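Interferon-inducible and double-stranded-dependent eIF-2kinase (Carassius auratus, PDB 4KMF) binds left-handed Z-DNA through this Zalpha domain, part of a longer PKR-like protein kinase that probably phosphorylates the translation initiation factor eIF2alpha. Local coordinates at residues H39-Q44 against K55-D60. Residues are numbered along the deposited sequence; the frame is centred on the assembly and turned at random.
Sequences HLYNLQ and KPPVWD. With nucleotides of chain B.
Trp59 drives the edge of its indole into one face of Tyr41, the tyrosine–tryptophan pair with which the winged helix-turn-helix of a Zalpha domain reads Z-DNA. Helix 33-45 is the recognition helix, and strand 58-61, the central strand of the three-stranded sheet, belongs to the wing. The evidence for a T-shaped stack is direct: the Tyr41 ring and the Trp59 six-membered ring have planes 84° apart and centroids separated by 4.9 Å, with Trp59 CH2 over the centre of the phenol. DG5 of chain B covers the opposite face, its C8 standing over the ring centre, 3.6 Å from Tyr41 CG, so the phenol is clamped between protein and a guanine nucleotide. At the rim of the same ring, and in its plane, the hydroxyl donates a 2.7 Å hydrogen bond from Tyr41 OH to DC4 of chain B OP1. The two covered faces should restrain the ring's tilt, and the hydrogen bond its in-plane position.

Leu40 covers a face of the indole. Its CD1 sits 3.6 Å from the centroid of the Trp59 five-membered ring and 9° off the normal, a CH-pi contact, while CB packs over the same face nearer the rim. Leu40 CG is anti to its carbonyl carbon (chi1 -76°), which directs the methyls at the indole; Leu40 also touches Ile10, so the leucine contacts both the indole and helix 2-17. Gln44, extended, with CG anti to N, crosses the far end of the indole, and its OE1 also accepts a weak hydrogen bond from Asn51. In the wing, the peptide bond between Lys55 and Pro56 is cis, and the next residue, Pro57, brings its CG to 3.5 Å from DG3 of chain B O3'.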
ATOM      1  N   HIS A  39       8.078  -6.540   8.435  1.00 17.05           N
ATOM      2  CA  HIS A  39       8.944  -6.913   9.541  1.00 17.41           C
ATOM      3  C   HIS A  39       9.386  -5.747  10.402  1.00 16.47           C
ATOM      4  O   HIS A  39       9.411  -5.875  11.629  1.00 15.04           O
ATOM      5  CB  HIS A  39      10.137  -7.722   9.045  1.00 18.07           C
ATOM      6  CG  HIS A  39       9.752  -9.038   8.452  1.00 21.16           C
ATOM      7  ND1 HIS A  39       8.954  -9.952   9.114  1.00 23.34           N
ATOM      8  CD2 HIS A  39      10.028  -9.585   7.247  1.00 25.23           C
ATOM      9  CE1 HIS A  39       8.773 -11.013   8.347  1.00 27.38           C
ATOM     10  NE2 HIS A  39       9.414 -10.816   7.208  1.00 26.49           N
ATOM     11  N   LEU A  40       9.750  -4.618   9.788  1.00 16.07           N
ATOM     12  CA  LEU A  40      10.190  -3.447  10.574  1.00 15.64           C
ATOM     13  C   LEU A  40       9.068  -2.957  11.513  1.00 15.78           C
ATOM     14  O   LEU A  40       9.322  -2.645  12.674  1.00 15.83           O
ATOM     15  CB  LEU A  40      10.625  -2.303   9.652  1.00 14.00           C
ATOM     16  CG  LEU A  40      12.009  -2.551   9.024  1.00 16.49           C
ATOM     17  CD1 LEU A  40      12.321  -1.526   7.926  1.00 16.97           C
ATOM     18  CD2 LEU A  40      13.096  -2.616  10.095  1.00 17.92           C
ATOM     19  N   TYR A  41       7.832  -2.887  11.005  1.00 15.87           N
ATOM     20  CA  TYR A  41       6.728  -2.427  11.847  1.00 16.08           C
ATOM     21  C   TYR A  41       6.353  -3.448  12.924  1.00 17.31           C
ATOM     22  O   TYR A  41       6.006  -3.033  14.034  1.00 17.20           O
ATOM     23  CB  TYR A  41       5.517  -1.961  11.014  1.00 16.18           C
ATOM     24  CG  TYR A  41       5.744  -0.588  10.391  1.00 15.04           C
ATOM     25  CD1 TYR A  41       6.327  -0.465   9.109  1.00 13.47           C
ATOM     26  CD2 TYR A  41       5.402   0.580  11.075  1.00 16.01           C
ATOM     27  CE1 TYR A  41       6.565   0.784   8.531  1.00 13.64           C
ATOM     28  CE2 TYR A  41       5.644   1.848  10.502  1.00 15.78           C
ATOM     29  CZ  TYR A  41       6.241   1.936   9.230  1.00 14.41           C
ATOM     30  OH  TYR A  41       6.475   3.193   8.688  1.00 16.06           O
ATOM     31  N   ASN A  42       6.471  -4.761  12.640  1.00 17.17           N
ATOM     32  CA  ASN A  42       6.315  -5.779  13.718  1.00 17.77           C
ATOM     33  C   ASN A  42       7.405  -5.597  14.765  1.00 17.93           C
ATOM     34  O   ASN A  42       7.122  -5.622  15.966  1.00 18.77           O
ATOM     35  CB  ASN A  42       6.482  -7.213  13.183  1.00 18.55           C
ATOM     36  CG  ASN A  42       5.352  -7.667  12.295  1.00 20.51           C
ATOM     37  OD1 ASN A  42       4.249  -7.155  12.359  1.00 23.03           O
ATOM     38  ND2 ASN A  42       5.620  -8.699  11.505  1.00 24.52           N
ATOM     39  N   LEU A  43       8.647  -5.393  14.309  1.00 18.27           N
ATOM     40  CA  LEU A  43       9.783  -5.153  15.212  1.00 17.78           C
ATOM     41  C   LEU A  43       9.581  -3.883  16.030  1.00 18.12           C
ATOM     42  O   LEU A  43      10.064  -3.777  17.140  1.00 19.28           O
ATOM     43  CB  LEU A  43      11.105  -5.115  14.437  1.00 17.41           C
ATOM     44  CG  LEU A  43      11.654  -6.452  13.963  1.00 16.57           C
ATOM     45  CD1 LEU A  43      12.801  -6.232  13.013  1.00 18.64           C
ATOM     46  CD2 LEU A  43      12.103  -7.283  15.186  1.00 17.51           C
ATOM     47  N   GLN A  44       8.869  -2.905  15.499  1.00 18.89           N
ATOM     48  CA  GLN A  44       8.528  -1.741  16.275  1.00 19.66           C
ATOM     49  C   GLN A  44       7.462  -2.029  17.338  1.00 20.57           C
ATOM     50  O   GLN A  44       7.574  -1.579  18.488  1.00 20.04           O
ATOM     51  CB  GLN A  44       8.072  -0.641  15.335  1.00 19.73           C
ATOM     52  CG  GLN A  44       7.844   0.662  16.084  1.00 22.63           C
ATOM     53  CD  GLN A  44       7.567   1.781  15.164  1.00 27.62           C
ATOM     54  OE1 GLN A  44       8.338   2.737  15.105  1.00 33.29           O
ATOM     55  NE2 GLN A  44       6.453   1.705  14.454  1.00 27.45           N
ATOM     56  N   LYS A  55      10.808  11.111   6.134  1.00 22.11           N
ATOM     57  CA  LYS A  55      10.301  10.481   4.907  1.00 23.24           C
ATOM     58  C   LYS A  55      11.458  10.512   3.908  1.00 23.92           C
ATOM     59  O   LYS A  55      11.794  11.584   3.416  1.00 25.63           O
ATOM     60  CB  LYS A  55       9.076  11.247   4.372  1.00 22.21           C
ATOM     61  CG  LYS A  55       7.895  11.200   5.305  1.00 22.06           C
ATOM     62  CD  LYS A  55       6.692  12.067   4.831  1.00 22.88           C
ATOM     63  CE  LYS A  55       5.686  12.150   5.936  1.00 24.14           C
ATOM     64  NZ  LYS A  55       4.501  12.947   5.548  1.00 23.23           N
ATOM     65  N   PRO A  56      12.088   9.344   3.618  1.00 23.83           N
ATOM     66  CA  PRO A  56      11.770   8.014   4.143  1.00 23.90           C
ATOM     67  C   PRO A  56      12.181   7.818   5.614  1.00 22.96           C
ATOM     68  O   PRO A  56      13.146   8.430   6.065  1.00 22.91           O
ATOM     69  CB  PRO A  56      12.603   7.076   3.246  1.00 23.34           C
ATOM     70  CG  PRO A  56      13.756   7.903   2.815  1.00 25.41           C
ATOM     71  CD  PRO A  56      13.225   9.303   2.676  1.00 24.92           C
ATOM     72  N   PRO A  57      11.444   6.984   6.359  1.00 22.41           N
ATOM     73  CA  PRO A  57      11.825   6.726   7.759  1.00 21.61           C
ATOM     74  C   PRO A  57      13.168   6.040   7.865  1.00 20.70           C
ATOM     75  O   PRO A  57      13.497   5.171   7.038  1.00 20.59           O
ATOM     76  CB  PRO A  57      10.727   5.790   8.281  1.00 22.91           C
ATOM     77  CG  PRO A  57       9.626   5.786   7.201  1.00 23.14           C
ATOM     78  CD  PRO A  57      10.256   6.220   5.925  1.00 22.26           C
ATOM     79  N   VAL A  58      13.929   6.447   8.876  1.00 19.99           N
ATOM     80  CA  VAL A  58      15.224   5.845   9.199  1.00 19.84           C
ATOM     81  C   VAL A  58      15.007   4.935  10.408  1.00 19.83           C
ATOM     82  O   VAL A  58      14.349   5.328  11.397  1.00 21.88           O
ATOM     83  CB  VAL A  58      16.277   6.936   9.469  1.00 19.93           C
ATOM     84  CG1 VAL A  58      17.575   6.331   9.984  1.00 21.00           C
ATOM     85  CG2 VAL A  58      16.506   7.752   8.210  1.00 20.44           C
ATOM     86  N   TRP A  59      15.501   3.703  10.317  1.00 18.77           N
ATOM     87  CA  TRP A  59      15.204   2.687  11.335  1.00 18.67           C
ATOM     88  C   TRP A  59      16.458   2.406  12.111  1.00 19.51           C
ATOM     89  O   TRP A  59      17.560   2.396  11.529  1.00 19.76           O
ATOM     90  CB  TRP A  59      14.746   1.404  10.672  1.00 17.71           C
ATOM     91  CG  TRP A  59      13.411   1.564  10.006  1.00 16.36           C
ATOM     92  CD1 TRP A  59      13.169   1.933   8.699  1.00 16.11           C
ATOM     93  CD2 TRP A  59      12.137   1.356  10.617  1.00 17.49           C
ATOM     94  NE1 TRP A  59      11.806   1.988   8.473  1.00 16.54           N
ATOM     95  CE2 TRP A  59      11.154   1.631   9.629  1.00 15.94           C
ATOM     96  CE3 TRP A  59      11.720   0.966  11.925  1.00 15.38           C
ATOM     97  CZ2 TRP A  59       9.764   1.508   9.895  1.00 19.65           C
ATOM     98  CZ3 TRP A  59      10.353   0.836  12.187  1.00 15.78           C
ATOM     99  CH2 TRP A  59       9.388   1.104  11.165  1.00 17.14           C
ATOM    100  N   ASP A  60      16.312   2.195  13.414  1.00 19.98           N
ATOM    101  CA  ASP A  60      17.463   1.767  14.209  1.00 21.54           C
ATOM    102  C   ASP A  60      17.020   0.927  15.394  1.00 22.55           C
ATOM    103  O   ASP A  60      15.825   0.795  15.665  1.00 21.64           O
ATOM    104  CB  ASP A  60      18.236   2.991  14.698  1.00 22.24           C
ATOM    105  CG  ASP A  60      19.660   2.669  15.021  1.00 25.41           C
ATOM    106  OD1 ASP A  60      20.353   3.609  15.412  1.00 29.28           O
ATOM    107  OD2 ASP A  60      20.097   1.495  14.853  1.00 27.94           O
TER
ATOM    108  P    DG B   3       9.139   8.143   1.403  1.00 18.63           P
ATOM    109  OP1  DG B   3      10.007   9.327   1.284  1.00 21.02           O
ATOM    110  OP2  DG B   3       9.761   6.814   1.158  1.00 20.24           O
ATOM    111  O5'  DG B   3       8.416   8.143   2.844  1.00 19.17           O
ATOM    112  C5'  DG B   3       7.511   7.105   3.147  1.00 17.28           C
ATOM    113  C4'  DG B   3       6.801   7.334   4.471  1.00 18.28           C
ATOM    114  O4'  DG B   3       5.905   8.464   4.353  1.00 16.16           O
ATOM    115  C3'  DG B   3       5.882   6.163   4.768  1.00 18.25           C
ATOM    116  O3'  DG B   3       6.594   5.209   5.578  1.00 18.03           O
ATOM    117  C2'  DG B   3       4.692   6.750   5.519  1.00 19.17           C
ATOM    118  C1'  DG B   3       4.707   8.220   5.122  1.00 17.90           C
ATOM    119  N9   DG B   3       3.646   8.659   4.252  1.00 17.55           N
ATOM    120  C8   DG B   3       2.824   9.739   4.447  1.00 16.71           C
ATOM    121  N7   DG B   3       2.001   9.920   3.432  1.00 17.55           N
ATOM    122  C5   DG B   3       2.310   8.913   2.521  1.00 18.32           C
ATOM    123  C6   DG B   3       1.772   8.623   1.233  1.00 18.41           C
ATOM    124  O6   DG B   3       0.839   9.202   0.623  1.00 21.00           O
ATOM    125  N1   DG B   3       2.380   7.509   0.654  1.00 17.94           N
ATOM    126  C2   DG B   3       3.405   6.776   1.204  1.00 16.69           C
ATOM    127  N2   DG B   3       3.856   5.718   0.499  1.00 16.43           N
ATOM    128  N3   DG B   3       3.931   7.057   2.403  1.00 16.09           N
ATOM    129  C4   DG B   3       3.340   8.129   3.013  1.00 16.88           C
ATOM    130  P    DG B   5       5.094  -1.003   2.055  1.00 18.98           P
ATOM    131  OP1  DG B   5       6.479  -0.571   1.847  1.00 18.71           O
ATOM    132  OP2  DG B   5       4.388  -1.851   1.048  1.00 21.56           O
ATOM    133  O5'  DG B   5       4.959  -1.730   3.472  1.00 17.92           O
ATOM    134  C5'  DG B   5       3.705  -2.285   3.874  1.00 16.94           C
ATOM    135  C4'  DG B   5       3.868  -2.705   5.316  1.00 18.28           C
ATOM    136  O4'  DG B   5       4.167  -1.579   6.172  1.00 18.38           O
ATOM    137  C3'  DG B   5       2.608  -3.343   5.853  1.00 21.30           C
ATOM    138  O3'  DG B   5       2.884  -4.734   5.813  1.00 22.83           O
ATOM    139  C2'  DG B   5       2.514  -2.875   7.296  1.00 18.52           C
ATOM    140  C1'  DG B   5       3.439  -1.685   7.394  1.00 19.26           C
ATOM    141  N9   DG B   5       2.736  -0.401   7.508  1.00 17.40           N
ATOM    142  C8   DG B   5       2.942   0.560   8.479  1.00 17.92           C
ATOM    143  N7   DG B   5       2.204   1.620   8.324  1.00 17.23           N
ATOM    144  C5   DG B   5       1.435   1.347   7.184  1.00 17.46           C
ATOM    145  C6   DG B   5       0.471   2.166   6.532  1.00 16.85           C
ATOM    146  O6   DG B   5       0.116   3.301   6.900  1.00 17.63           O
ATOM    147  N1   DG B   5      -0.093   1.559   5.396  1.00 16.26           N
ATOM    148  C2   DG B   5       0.266   0.296   4.951  1.00 16.74           C
ATOM    149  N2   DG B   5      -0.350  -0.137   3.840  1.00 18.56           N
ATOM    150  N3   DG B   5       1.233  -0.471   5.539  1.00 17.69           N
ATOM    151  C4   DG B   5       1.741   0.100   6.674  1.00 16.70           C
ATOM    152  P    DC B   4       6.760   3.679   5.136  1.00 17.70           P
ATOM    153  OP1  DC B   4       7.488   2.957   6.205  1.00 17.42           O
ATOM    154  OP2  DC B   4       7.322   3.599   3.792  1.00 18.03           O
ATOM    155  O5'  DC B   4       5.242   3.224   5.072  1.00 17.83           O
ATOM    156  C5'  DC B   4       4.832   1.883   5.448  1.00 16.20           C
ATOM    157  C4'  DC B   4       3.900   1.350   4.354  1.00 16.36           C
ATOM    158  O4'  DC B   4       2.683   2.140   4.312  1.00 17.49           O
ATOM    159  C3'  DC B   4       4.452   1.415   2.931  1.00 15.49           C
ATOM    160  O3'  DC B   4       4.088   0.240   2.191  1.00 17.70           O
ATOM    161  C2'  DC B   4       3.774   2.630   2.321  1.00 14.34           C
ATOM    162  C1'  DC B   4       2.413   2.473   2.956  1.00 15.75           C
ATOM    163  N1   DC B   4       1.617   3.707   2.890  1.00 15.50           N
ATOM    164  C2   DC B   4       0.837   3.960   1.756  1.00 14.84           C
ATOM    165  O2   DC B   4       0.825   3.146   0.836  1.00 14.93           O
ATOM    166  N3   DC B   4       0.095   5.103   1.712  1.00 15.13           N
ATOM    167  C4   DC B   4       0.151   5.980   2.728  1.00 15.50           C
ATOM    168  N4   DC B   4      -0.608   7.063   2.669  1.00 15.78           N
ATOM    169  C5   DC B   4       0.938   5.736   3.905  1.00 15.74           C
ATOM    170  C6   DC B   4       1.661   4.607   3.939  1.00 16.36           C
TER